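Local coordinates for calcium-regulated actin-bundling protein (Dictyostelium discoideum, PDB 4X3N) that binds and bundles actin filaments, binds calcium, and may help build and reorganise filopodia and pseudopodia during cell movement, at residues H180-V193 / L241-Y255. Numbering follows the deposited sequence.
Sequences HPEIKKARLALEEV and LISAEAAVRTASKKY
E182 divides its carboxylate between two residues of the last turn of helix 232-255: OE2 forms a salt bridge with K254 NZ at 2.9 Å, and OE1 accepts a hydrogen bond from Y255 OH at 3.2 Å. Both donors come from above the carboxylate plane, the hydroxyl the more steeply tilted. The bend at chi2 of E182 (86°) turns the carboxylate along the helix toward this pair. H180, the N-cap of helix 181-211, lays its imidazole over one face of the Y255 ring in an offset stack, planes 2° apart and centroids 4.0 Å apart, while K254 CG lies over the opposite face. I183 CD1 meets Y255 CD2 obliquely at 3.9 Å. An alanine in place of Y255 would probably leave the H180 ring without its stacking partner and E182 OE1 without its hydroxyl donor. Farther along, one water donates to both E182 O and A247 O. Helix segments 181-193 and 241-255 run antiparallel, their axes approaching to 8.1 Å at 158°, as arms of an antiparallel helical bundle in the C-terminal actin-bundling region; helix 273-290 packs beside them, its M279 touching A186 and L190. Alanines permit the close approach: A186 CB lies 3.7 Å from A247 O, and A189 CB sits against the backbone of A244, with A251 CB over E182 O. Larger side chains flank this alanine seam: L190 sends CD1 to V248 CG2 and CD2 to A244 CB. At the far end V193 splits its methyls, CG2 touching A244 CB and CG1 meeting L241 CD2 at 3.8 Å.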
ATOM      1  N   HIS A 180      -7.331 -20.602  25.894  1.00 35.66           N
ATOM      2  CA  HIS A 180      -8.095 -21.787  26.277  1.00 34.68           C
ATOM      3  C   HIS A 180      -9.346 -21.913  25.469  1.00 33.41           C
ATOM      4  O   HIS A 180      -9.922 -20.911  25.096  1.00 30.44           O
ATOM      5  CB  HIS A 180      -8.488 -21.717  27.735  1.00 37.65           C
ATOM      6  CG  HIS A 180      -7.314 -21.670  28.652  1.00 40.06           C
ATOM      7  ND1 HIS A 180      -7.090 -20.628  29.531  1.00 44.58           N
ATOM      8  CD2 HIS A 180      -6.263 -22.509  28.784  1.00 41.88           C
ATOM      9  CE1 HIS A 180      -5.976 -20.850  30.198  1.00 40.62           C
ATOM     10  NE2 HIS A 180      -5.448 -21.977  29.752  1.00 40.63           N
ATOM     11  N   PRO A 181      -9.801 -23.148  25.241  1.00 33.19           N
ATOM     12  CA  PRO A 181     -10.959 -23.344  24.362  1.00 35.57           C
ATOM     13  C   PRO A 181     -12.258 -22.708  24.871  1.00 33.89           C
ATOM     14  O   PRO A 181     -13.108 -22.331  24.048  1.00 34.20           O
ATOM     15  CB  PRO A 181     -11.100 -24.882  24.233  1.00 33.79           C
ATOM     16  CG  PRO A 181      -9.897 -25.482  24.872  1.00 36.68           C
ATOM     17  CD  PRO A 181      -9.180 -24.422  25.682  1.00 40.46           C
ATOM     18  N   GLU A 182     -12.443 -22.627  26.185  1.00 30.05           N
ATOM     19  CA  GLU A 182     -13.665 -22.037  26.698  1.00 30.08           C
ATOM     20  C   GLU A 182     -13.654 -20.550  26.369  1.00 30.04           C
ATOM     21  O   GLU A 182     -14.709 -19.936  26.107  1.00 27.24           O
ATOM     22  CB  GLU A 182     -13.818 -22.238  28.195  1.00 34.00           C
ATOM     23  CG  GLU A 182     -14.068 -23.711  28.584  1.00 37.76           C
ATOM     24  CD  GLU A 182     -12.764 -24.540  28.772  1.00 40.28           C
ATOM     25  OE1 GLU A 182     -11.645 -24.157  28.281  1.00 35.90           O
ATOM     26  OE2 GLU A 182     -12.881 -25.595  29.439  1.00 42.67           O
ATOM     27  N   ILE A 183     -12.460 -19.985  26.401  1.00 26.80           N
ATOM     28  CA  ILE A 183     -12.286 -18.575  26.075  1.00 28.53           C
ATOM     29  C   ILE A 183     -12.484 -18.361  24.576  1.00 27.45           C
ATOM     30  O   ILE A 183     -13.227 -17.474  24.196  1.00 27.31           O
ATOM     31  CB  ILE A 183     -10.934 -18.064  26.594  1.00 29.36           C
ATOM     32  CG1 ILE A 183     -10.966 -18.069  28.136  1.00 31.81           C
ATOM     33  CG2 ILE A 183     -10.611 -16.683  26.040  1.00 28.21           C
ATOM     34  CD1 ILE A 183      -9.669 -17.674  28.806  1.00 33.90           C
ATOM     35  N   LYS A 184     -11.896 -19.208  23.736  1.00 25.20           N
ATOM     36  CA  LYS A 184     -12.074 -19.053  22.327  1.00 26.20           C
ATOM     37  C   LYS A 184     -13.545 -19.139  22.010  1.00 24.97           C
ATOM     38  O   LYS A 184     -14.061 -18.339  21.248  1.00 25.04           O
ATOM     39  CB  LYS A 184     -11.302 -20.102  21.544  1.00 28.22           C
ATOM     40  CG  LYS A 184     -11.351 -19.945  20.036  1.00 29.63           C
ATOM     41  CD  LYS A 184     -10.530 -21.045  19.396  1.00 32.81           C
ATOM     42  CE  LYS A 184     -10.450 -20.858  17.902  1.00 38.52           C
ATOM     43  NZ  LYS A 184     -10.500 -22.175  17.203  1.00 45.38           N
ATOM     44  N   LYS A 185     -14.241 -20.065  22.628  1.00 29.12           N
ATOM     45  CA  LYS A 185     -15.690 -20.215  22.388  1.00 27.66           C
ATOM     46  C   LYS A 185     -16.434 -18.953  22.674  1.00 28.23           C
ATOM     47  O   LYS A 185     -17.288 -18.541  21.906  1.00 28.51           O
ATOM     48  CB  LYS A 185     -16.262 -21.341  23.239  1.00 30.29           C
ATOM     49  CG  LYS A 185     -16.060 -22.705  22.580  1.00 34.76           C
ATOM     50  CD  LYS A 185     -16.629 -23.836  23.455  1.00 39.61           C
ATOM     51  CE  LYS A 185     -16.646 -25.222  22.759  1.00 42.60           C
ATOM     52  NZ  LYS A 185     -15.293 -25.692  22.359  1.00 41.87           N
ATOM     53  N   ALA A 186     -16.119 -18.344  23.807  1.00 25.79           N
ATOM     54  CA  ALA A 186     -16.774 -17.165  24.230  1.00 25.80           C
ATOM     55  C   ALA A 186     -16.423 -15.990  23.312  1.00 24.06           C
ATOM     56  O   ALA A 186     -17.303 -15.204  22.953  1.00 24.06           O
ATOM     57  CB  ALA A 186     -16.358 -16.859  25.682  1.00 28.68           C
ATOM     58  N   ARG A 187     -15.149 -15.869  22.903  1.00 22.22           N
ATOM     59  CA  ARG A 187     -14.778 -14.807  21.943  1.00 22.83           C
ATOM     60  C   ARG A 187     -15.601 -14.951  20.620  1.00 23.62           C
ATOM     61  O   ARG A 187     -16.163 -14.013  20.082  1.00 21.67           O
ATOM     62  CB  ARG A 187     -13.292 -14.918  21.589  1.00 23.40           C
ATOM     63  CG  ARG A 187     -12.883 -13.895  20.548  1.00 24.30           C
ATOM     64  CD  ARG A 187     -11.383 -13.756  20.384  1.00 26.69           C
ATOM     65  NE  ARG A 187     -10.667 -15.002  20.191  1.00 26.27           N
ATOM     66  CZ  ARG A 187     -10.599 -15.659  19.031  1.00 24.95           C
ATOM     67  NH1 ARG A 187     -11.269 -15.286  17.951  1.00 27.92           N
ATOM     68  NH2 ARG A 187      -9.874 -16.733  18.967  1.00 28.28           N
ATOM     69  N   LEU A 188     -15.649 -16.151  20.109  1.00 22.97           N
ATOM     70  CA  LEU A 188     -16.384 -16.388  18.876  1.00 27.26           C
ATOM     71  C   LEU A 188     -17.869 -16.222  19.044  1.00 26.09           C
ATOM     72  O   LEU A 188     -18.539 -15.800  18.105  1.00 27.11           O
ATOM     73  CB  LEU A 188     -16.095 -17.791  18.327  1.00 27.56           C
ATOM     74  CG  LEU A 188     -14.644 -18.011  17.930  1.00 32.11           C
ATOM     75  CD1 LEU A 188     -14.393 -19.491  17.582  1.00 34.84           C
ATOM     76  CD2 LEU A 188     -14.311 -17.102  16.775  1.00 33.31           C
ATOM     77  N   ALA A 189     -18.406 -16.533  20.213  1.00 24.33           N
ATOM     78  CA  ALA A 189     -19.793 -16.218  20.446  1.00 23.99           C
ATOM     79  C   ALA A 189     -20.051 -14.703  20.412  1.00 23.68           C
ATOM     80  O   ALA A 189     -21.063 -14.209  19.900  1.00 21.00           O
ATOM     81  CB  ALA A 189     -20.232 -16.793  21.782  1.00 24.56           C
ATOM     82  N   LEU A 190     -19.146 -13.952  21.013  1.00 23.95           N
ATOM     83  CA  LEU A 190     -19.200 -12.491  20.880  1.00 24.60           C
ATOM     84  C   LEU A 190     -19.085 -12.031  19.410  1.00 24.30           C
ATOM     85  O   LEU A 190     -19.818 -11.162  18.991  1.00 25.23           O
ATOM     86  CB  LEU A 190     -18.169 -11.830  21.786  1.00 22.80           C
ATOM     87  CG  LEU A 190     -18.559 -11.779  23.280  1.00 22.57           C
ATOM     88  CD1 LEU A 190     -17.381 -11.558  24.201  1.00 22.60           C
ATOM     89  CD2 LEU A 190     -19.651 -10.782  23.553  1.00 21.43           C
ATOM     90  N   GLU A 191     -18.236 -12.657  18.603  1.00 25.67           N
ATOM     91  CA  GLU A 191     -18.113 -12.265  17.225  1.00 24.89           C
ATOM     92  C   GLU A 191     -19.421 -12.600  16.495  1.00 25.17           C
ATOM     93  O   GLU A 191     -19.849 -11.888  15.600  1.00 27.14           O
ATOM     94  CB  GLU A 191     -16.895 -12.904  16.529  1.00 29.35           C
ATOM     95  CG  GLU A 191     -16.843 -12.614  15.040  1.00 35.42           C
ATOM     96  CD  GLU A 191     -16.950 -11.103  14.685  1.00 41.82           C
ATOM     97  OE1 GLU A 191     -16.549 -10.240  15.528  1.00 42.25           O
ATOM     98  OE2 GLU A 191     -17.450 -10.772  13.566  1.00 45.21           O
ATOM     99  N   GLU A 192     -20.064 -13.681  16.870  1.00 24.45           N
ATOM    100  CA  GLU A 192     -21.352 -13.977  16.275  1.00 25.03           C
ATOM    101  C   GLU A 192     -22.420 -12.886  16.660  1.00 23.92           C
ATOM    102  O   GLU A 192     -23.281 -12.578  15.882  1.00 25.50           O
ATOM    103  CB  GLU A 192     -21.748 -15.392  16.684  1.00 26.54           C
ATOM    104  CG  GLU A 192     -23.181 -15.778  16.382  1.00 31.77           C
ATOM    105  CD  GLU A 192     -23.492 -15.838  14.914  1.00 35.65           C
ATOM    106  OE1 GLU A 192     -22.558 -16.061  14.155  1.00 36.94           O
ATOM    107  OE2 GLU A 192     -24.671 -15.636  14.546  1.00 41.35           O
ATOM    108  N   VAL A 193     -22.364 -12.284  17.841  1.00 22.05           N
ATOM    109  CA  VAL A 193     -23.205 -11.141  18.087  1.00 22.33           C
ATOM    110  C   VAL A 193     -22.905 -10.025  17.086  1.00 22.35           C
ATOM    111  O   VAL A 193     -23.828  -9.386  16.587  1.00 21.83           O
ATOM    112  CB  VAL A 193     -23.072 -10.598  19.509  1.00 21.69           C
ATOM    113  CG1 VAL A 193     -23.879  -9.332  19.689  1.00 24.63           C
ATOM    114  CG2 VAL A 193     -23.449 -11.629  20.558  1.00 24.44           C
ATOM    115  N   LEU A 241     -27.086 -12.920  21.715  1.00 25.55           N
ATOM    116  CA  LEU A 241     -26.654 -12.258  22.983  1.00 27.01           C
ATOM    117  C   LEU A 241     -26.714 -13.219  24.191  1.00 28.28           C
ATOM    118  O   LEU A 241     -25.888 -13.144  25.105  1.00 28.56           O
ATOM    119  CB  LEU A 241     -27.535 -11.043  23.306  1.00 28.91           C
ATOM    120  CG  LEU A 241     -27.304  -9.761  22.526  1.00 33.08           C
ATOM    121  CD1 LEU A 241     -28.431  -8.742  22.755  1.00 32.50           C
ATOM    122  CD2 LEU A 241     -25.936  -9.178  22.901  1.00 31.90           C
ATOM    123  N   ILE A 242     -27.668 -14.145  24.163  1.00 28.34           N
ATOM    124  CA  ILE A 242     -27.824 -15.114  25.243  1.00 26.05           C
ATOM    125  C   ILE A 242     -26.713 -16.121  25.105  1.00 25.16           C
ATOM    126  O   ILE A 242     -26.069 -16.473  26.087  1.00 27.50           O
ATOM    127  CB  ILE A 242     -29.218 -15.770  25.194  1.00 26.79           C
ATOM    128  CG1 ILE A 242     -30.268 -14.701  25.462  1.00 27.09           C
ATOM    129  CG2 ILE A 242     -29.313 -16.914  26.197  1.00 28.82           C
ATOM    130  CD1 ILE A 242     -31.695 -15.201  25.353  1.00 31.15           C
ATOM    131  N   SER A 243     -26.436 -16.555  23.876  1.00 26.82           N
ATOM    132  CA  SER A 243     -25.382 -17.522  23.714  1.00 28.56           C
ATOM    133  C   SER A 243     -24.101 -16.942  24.188  1.00 26.10           C
ATOM    134  O   SER A 243     -23.302 -17.654  24.787  1.00 26.90           O
ATOM    135  CB  SER A 243     -25.178 -17.947  22.297  1.00 31.81           C
ATOM    136  OG  SER A 243     -26.447 -18.280  21.814  1.00 46.16           O
ATOM    137  N   ALA A 244     -23.846 -15.698  23.789  1.00 25.21           N
ATOM    138  CA  ALA A 244     -22.547 -15.055  24.164  1.00 26.71           C
ATOM    139  C   ALA A 244     -22.409 -15.055  25.654  1.00 24.19           C
ATOM    140  O   ALA A 244     -21.341 -15.345  26.207  1.00 28.57           O
ATOM    141  CB  ALA A 244     -22.465 -13.623  23.674  1.00 25.28           C
ATOM    142  N   GLU A 245     -23.493 -14.645  26.303  1.00 24.32           N
ATOM    143  CA  GLU A 245     -23.489 -14.482  27.742  1.00 29.01           C
ATOM    144  C   GLU A 245     -23.217 -15.767  28.465  1.00 30.14           C
ATOM    145  O   GLU A 245     -22.453 -15.810  29.445  1.00 27.35           O
ATOM    146  CB  GLU A 245     -24.822 -13.879  28.231  1.00 29.79           C
ATOM    147  CG  GLU A 245     -24.834 -13.759  29.752  1.00 34.75           C
ATOM    148  CD  GLU A 245     -25.838 -12.733  30.294  1.00 37.35           C
ATOM    149  OE1 GLU A 245     -26.568 -12.076  29.551  1.00 37.69           O
ATOM    150  OE2 GLU A 245     -25.921 -12.580  31.504  1.00 45.66           O
ATOM    151  N   ALA A 246     -23.823 -16.842  27.979  1.00 29.66           N
ATOM    152  CA  ALA A 246     -23.590 -18.160  28.550  1.00 30.20           C
ATOM    153  C   ALA A 246     -22.169 -18.582  28.319  1.00 27.77           C
ATOM    154  O   ALA A 246     -21.525 -19.205  29.163  1.00 26.08           O
ATOM    155  CB  ALA A 246     -24.551 -19.206  27.959  1.00 28.39           C
ATOM    156  N   ALA A 247     -21.652 -18.309  27.157  1.00 25.24           N
ATOM    157  CA  ALA A 247     -20.318 -18.756  26.902  1.00 26.19           C
ATOM    158  C   ALA A 247     -19.330 -17.918  27.767  1.00 27.98           C
ATOM    159  O   ALA A 247     -18.355 -18.444  28.316  1.00 29.05           O
ATOM    160  CB  ALA A 247     -19.997 -18.586  25.439  1.00 28.29           C
ATOM    161  N   VAL A 248     -19.563 -16.624  27.844  1.00 27.67           N
ATOM    162  CA  VAL A 248     -18.674 -15.734  28.680  1.00 28.59           C
ATOM    163  C   VAL A 248     -18.656 -16.205  30.139  1.00 31.48           C
ATOM    164  O   VAL A 248     -17.576 -16.415  30.720  1.00 27.94           O
ATOM    165  CB  VAL A 248     -19.105 -14.273  28.554  1.00 25.72           C
ATOM    166  CG1 VAL A 248     -18.503 -13.406  29.635  1.00 26.60           C
ATOM    167  CG2 VAL A 248     -18.658 -13.762  27.185  1.00 28.31           C
ATOM    168  N   ARG A 249     -19.851 -16.435  30.695  1.00 35.38           N
ATOM    169  CA  ARG A 249     -19.999 -17.042  32.035  1.00 37.23           C
ATOM    170  C   ARG A 249     -19.197 -18.321  32.229  1.00 36.35           C
ATOM    171  O   ARG A 249     -18.426 -18.419  33.183  1.00 34.72           O
ATOM    172  CB  ARG A 249     -21.472 -17.342  32.343  1.00 41.30           C
ATOM    173  CG  ARG A 249     -22.235 -16.094  32.772  1.00 52.50           C
ATOM    174  CD  ARG A 249     -23.121 -16.282  34.016  1.00 59.08           C
ATOM    175  NE  ARG A 249     -24.479 -16.733  33.665  1.00 65.92           N
ATOM    176  CZ  ARG A 249     -25.431 -15.980  33.089  1.00 63.40           C
ATOM    177  NH1 ARG A 249     -25.198 -14.718  32.777  1.00 60.80           N
ATOM    178  NH2 ARG A 249     -26.631 -16.500  32.810  1.00 57.30           N
ATOM    179  N   THR A 250     -19.382 -19.320  31.365  1.00 32.77           N
ATOM    180  CA  THR A 250     -18.656 -20.553  31.624  1.00 35.19           C
ATOM    181  C   THR A 250     -17.172 -20.336  31.522  1.00 35.04           C
ATOM    182  O   THR A 250     -16.420 -20.850  32.351  1.00 34.88           O
ATOM    183  CB  THR A 250     -19.133 -21.872  30.893  1.00 36.72           C
ATOM    184  OG1 THR A 250     -18.215 -22.279  29.888  1.00 41.92           O
ATOM    185  CG2 THR A 250     -20.501 -21.812  30.363  1.00 32.47           C
ATOM    186  N   ALA A 251     -16.713 -19.539  30.566  1.00 31.54           N
ATOM    187  CA  ALA A 251     -15.288 -19.146  30.535  1.00 30.97           C
ATOM    188  C   ALA A 251     -14.847 -18.402  31.795  1.00 27.70           C
ATOM    189  O   ALA A 251     -13.787 -18.661  32.328  1.00 28.94           O
ATOM    190  CB  ALA A 251     -15.006 -18.254  29.337  1.00 32.28           C
ATOM    191  N   SER A 252     -15.654 -17.485  32.272  1.00 29.83           N
ATOM    192  CA  SER A 252     -15.259 -16.658  33.423  1.00 30.24           C
ATOM    193  C   SER A 252     -15.194 -17.540  34.708  1.00 33.92           C
ATOM    194  O   SER A 252     -14.199 -17.557  35.432  1.00 33.09           O
ATOM    195  CB  SER A 252     -16.258 -15.504  33.563  1.00 28.85           C
ATOM    196  OG  SER A 252     -16.340 -14.728  32.332  1.00 27.85           O
ATOM    197  N   LYS A 253     -16.245 -18.323  34.954  1.00 36.56           N
ATOM    198  CA  LYS A 253     -16.231 -19.291  36.055  1.00 40.81           C
ATOM    199  C   LYS A 253     -15.005 -20.156  36.030  1.00 37.69           C
ATOM    200  O   LYS A 253     -14.440 -20.454  37.070  1.00 35.31           O
ATOM    201  CB  LYS A 253     -17.474 -20.204  36.053  1.00 49.01           C
ATOM    202  CG  LYS A 253     -18.460 -20.018  37.217  1.00 59.86           C
ATOM    203  CD  LYS A 253     -18.817 -18.551  37.517  1.00 67.58           C
ATOM    204  CE  LYS A 253     -20.322 -18.288  37.632  1.00 73.93           C
ATOM    205  NZ  LYS A 253     -20.960 -17.932  36.317  1.00 77.23           N
ATOM    206  N   LYS A 254     -14.610 -20.616  34.857  1.00 37.83           N
ATOM    207  CA  LYS A 254     -13.493 -21.513  34.802  1.00 38.55           C
ATOM    208  C   LYS A 254     -12.178 -20.825  35.015  1.00 41.69           C
ATOM    209  O   LYS A 254     -11.312 -21.439  35.574  1.00 44.07           O
ATOM    210  CB  LYS A 254     -13.443 -22.305  33.515  1.00 37.85           C
ATOM    211  CG  LYS A 254     -12.322 -23.307  33.527  1.00 40.83           C
ATOM    212  CD  LYS A 254     -12.669 -24.532  32.711  1.00 45.71           C
ATOM    213  CE  LYS A 254     -11.418 -25.363  32.466  1.00 47.43           C
ATOM    214  NZ  LYS A 254     -11.811 -26.659  31.873  1.00 51.45           N
ATOM    215  N   TYR A 255     -12.002 -19.577  34.574  1.00 43.47           N
ATOM    216  CA  TYR A 255     -10.657 -18.945  34.584  1.00 39.36           C
ATOM    217  C   TYR A 255     -10.532 -17.601  35.278  1.00 37.10           C
ATOM    218  O   TYR A 255      -9.456 -17.063  35.323  1.00 43.30           O
ATOM    219  CB  TYR A 255     -10.188 -18.718  33.158  1.00 35.44           C
ATOM    220  CG  TYR A 255      -9.938 -19.962  32.427  1.00 38.27           C
ATOM    221  CD1 TYR A 255      -8.826 -20.723  32.705  1.00 35.80           C
ATOM    222  CD2 TYR A 255     -10.795 -20.372  31.419  1.00 39.44           C
ATOM    223  CE1 TYR A 255      -8.571 -21.867  32.005  1.00 39.23           C
ATOM    224  CE2 TYR A 255     -10.556 -21.516  30.731  1.00 37.80           C
ATOM    225  CZ  TYR A 255      -9.447 -22.264  31.022  1.00 38.71           C
ATOM    226  OH  TYR A 255      -9.234 -23.436  30.325  1.00 37.09           O
TER
HETATM  227  O   HOH W   1     -17.124 -20.778  26.717  1.00 31.28           O